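Putative hexose oxidase (Nonomuraea sp. ATCC 39727, PDB 5AWV) probably oxidises a sugar-bearing glycopeptide antibiotic of the teicoplanin type, using a covalently attached FAD. Local coordinates at residues 121-126 with 241-246. Residues are numbered along the deposited sequence; the frame is centred on the assembly and turned at random.
Sequences NAFLIE and RLLPKP
The phenyl ring of F123 meets both leucines of the loop 241-246 obliquely. They approach its CD2-CE2 bond from opposite sides of the ring plane: CD1 of L243 lies 3.4 Å from F123 CD2, and CB of L242 comes to 3.9 Å from F123 CE2. W142 of helix 131-142 packs edge-to-face with the same ring, and L138 of that helix touches both F123 and L243. A broad, wholly apolar group suits this place because it can meet a helix and a loop at once. At the second flat group, L242 CD1 lies over one face of the N121 carboxamide, 3.5 Å from N121 ND2; the two side chains cross at about a right angle. N121 holds its CG anti to the backbone N (chi1 -170°), which carries the amide toward L242, although the CB itself does not point there. Strand 122-125 belongs to an antiparallel sheet in the FAD-binding domain, paired with 114-117 and 223-229, while the loop leads from 223-229 to strand 249-257 of the larger antiparallel sheet; the contact thus packs the later part of that connection against the five-stranded sheet. N121 and A122 form a G1 beta bulge opposite strand 114-117, and N121, with positive phi (47°), takes the bulge position where glycine is usual and asparagine fits next best. Its buried polar atoms find partners nearby: the carbonyl O accepts a hydrogen bond from R230, and ND2 has a weak one with Y116. L242 CD1 also packs 3.7 Å from N121 O, so the branched leucine end spans backbone and amide alike.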
loop_
_atom_site.group_PDB
_atom_site.type_symbol
_atom_site.label_atom_id
_atom_site.label_comp_id
_atom_site.label_asym_id
_atom_site.label_seq_id
_atom_site.Cartn_x
_atom_site.Cartn_y
_atom_site.Cartn_z
ATOM N N ASN A 121 10.123 -17.751 -13.226
ATOM C CA ASN A 121 10.051 -16.884 -14.416
ATOM C C ASN A 121 9.148 -15.663 -14.046
ATOM O O ASN A 121 8.208 -15.300 -14.761
ATOM C CB ASN A 121 9.553 -17.639 -15.679
ATOM C CG ASN A 121 9.701 -16.851 -16.925
ATOM O OD1 ASN A 121 8.889 -16.957 -17.884
ATOM N ND2 ASN A 121 10.749 -16.124 -17.006
ATOM N N ALA A 122 9.544 -15.013 -12.962
ATOM C CA ALA A 122 8.807 -13.847 -12.416
ATOM C C ALA A 122 9.767 -13.057 -11.565
ATOM O O ALA A 122 10.783 -13.559 -11.152
ATOM C CB ALA A 122 7.644 -14.324 -11.545
ATOM N N PHE A 123 9.373 -11.828 -11.263
ATOM C CA PHE A 123 10.070 -10.988 -10.294
ATOM C C PHE A 123 9.683 -11.249 -8.887
ATOM O O PHE A 123 8.529 -11.180 -8.525
ATOM C CB PHE A 123 9.823 -9.529 -10.630
ATOM C CG PHE A 123 10.486 -9.101 -11.859
ATOM C CD1 PHE A 123 11.802 -8.718 -11.844
ATOM C CD2 PHE A 123 9.823 -9.107 -13.042
ATOM C CE1 PHE A 123 12.410 -8.292 -12.985
ATOM C CE2 PHE A 123 10.434 -8.717 -14.154
ATOM C CZ PHE A 123 11.719 -8.287 -14.158
ATOM N N LEU A 124 10.645 -11.599 -8.080
ATOM C CA LEU A 124 10.518 -11.794 -6.654
ATOM C C LEU A 124 10.657 -10.388 -6.017
ATOM O O LEU A 124 11.687 -9.644 -6.272
ATOM C CB LEU A 124 11.683 -12.676 -6.174
ATOM C CG LEU A 124 11.655 -13.253 -4.765
ATOM C CD1 LEU A 124 12.820 -14.163 -4.389
ATOM C CD2 LEU A 124 11.684 -12.236 -3.714
ATOM N N ILE A 125 9.662 -10.006 -5.221
ATOM C CA ILE A 125 9.673 -8.734 -4.440
ATOM C C ILE A 125 9.287 -9.089 -3.049
ATOM O O ILE A 125 8.176 -9.623 -2.759
ATOM C CB ILE A 125 8.709 -7.713 -5.020
ATOM C CG1 ILE A 125 9.028 -7.501 -6.513
ATOM C CG2 ILE A 125 8.839 -6.367 -4.343
ATOM C CD1 ILE A 125 8.139 -6.518 -7.198
ATOM N N GLU A 126 10.204 -8.814 -2.136
ATOM C CA GLU A 126 9.988 -9.057 -0.725
ATOM C C GLU A 126 9.214 -7.929 -0.048
ATOM O O GLU A 126 9.263 -6.813 -0.543
ATOM C CB GLU A 126 11.331 -9.358 -0.006
ATOM C CG GLU A 126 11.754 -10.775 -0.261
ATOM C CD GLU A 126 13.028 -11.193 0.437
ATOM O OE1 GLU A 126 13.811 -10.335 0.844
ATOM O OE2 GLU A 126 13.241 -12.422 0.541
ATOM N N ARG A 241 10.215 -8.222 -20.546
ATOM C CA ARG A 241 8.810 -8.362 -20.999
ATOM C C ARG A 241 7.855 -8.868 -19.894
ATOM O O ARG A 241 6.656 -8.992 -20.096
ATOM C CB ARG A 241 8.758 -9.281 -22.272
ATOM C CG ARG A 241 9.210 -8.517 -23.513
ATOM C CD ARG A 241 9.571 -9.339 -24.740
ATOM N NE ARG A 241 8.595 -10.317 -25.247
ATOM C CZ ARG A 241 7.355 -10.064 -25.697
ATOM N NH1 ARG A 241 6.836 -8.843 -25.659
ATOM N NH2 ARG A 241 6.601 -11.076 -26.140
ATOM N N LEU A 242 8.380 -9.170 -18.710
ATOM C CA LEU A 242 7.587 -9.887 -17.727
ATOM C C LEU A 242 6.780 -8.949 -16.846
ATOM O O LEU A 242 5.919 -9.431 -16.134
ATOM C CB LEU A 242 8.434 -10.799 -16.828
ATOM C CG LEU A 242 8.925 -12.037 -17.581
ATOM C CD1 LEU A 242 9.965 -12.701 -16.714
ATOM C CD2 LEU A 242 7.739 -12.935 -17.904
ATOM N N LEU A 243 7.011 -7.632 -16.931
ATOM C CA LEU A 243 6.138 -6.617 -16.257
ATOM C C LEU A 243 5.915 -5.450 -17.192
ATOM O O LEU A 243 6.652 -5.324 -18.169
ATOM C CB LEU A 243 6.760 -6.113 -14.949
ATOM C CG LEU A 243 6.579 -7.109 -13.816
ATOM C CD1 LEU A 243 7.405 -6.692 -12.635
ATOM C CD2 LEU A 243 5.137 -7.411 -13.404
ATOM N N PRO A 244 4.913 -4.609 -16.914
ATOM C CA PRO A 244 4.629 -3.430 -17.782
ATOM C C PRO A 244 5.825 -2.489 -17.937
ATOM O O PRO A 244 6.618 -2.333 -17.019
ATOM C CB PRO A 244 3.546 -2.703 -17.024
ATOM C CG PRO A 244 2.838 -3.797 -16.286
ATOM C CD PRO A 244 3.881 -4.760 -15.858
ATOM N N LYS A 245 6.000 -1.980 -19.142
ATOM C CA LYS A 245 7.046 -1.064 -19.420
ATOM C C LYS A 245 6.540 0.333 -19.086
ATOM O O LYS A 245 5.515 0.703 -19.616
ATOM C CB LYS A 245 7.399 -1.146 -20.901
ATOM C CG LYS A 245 8.563 -0.202 -21.308
ATOM C CD LYS A 245 8.980 -0.332 -22.793
ATOM C CE LYS A 245 9.031 -1.797 -23.307
ATOM N NZ LYS A 245 10.368 -2.409 -23.658
ATOM N N PRO A 246 7.210 1.079 -18.169
ATOM C CA PRO A 246 6.657 2.436 -17.924
ATOM C C PRO A 246 6.813 3.362 -19.158
ATOM O O PRO A 246 7.613 3.100 -20.068
ATOM C CB PRO A 246 7.512 2.961 -16.740
ATOM C CG PRO A 246 8.843 2.349 -17.009
ATOM C CD PRO A 246 8.534 0.938 -17.540
#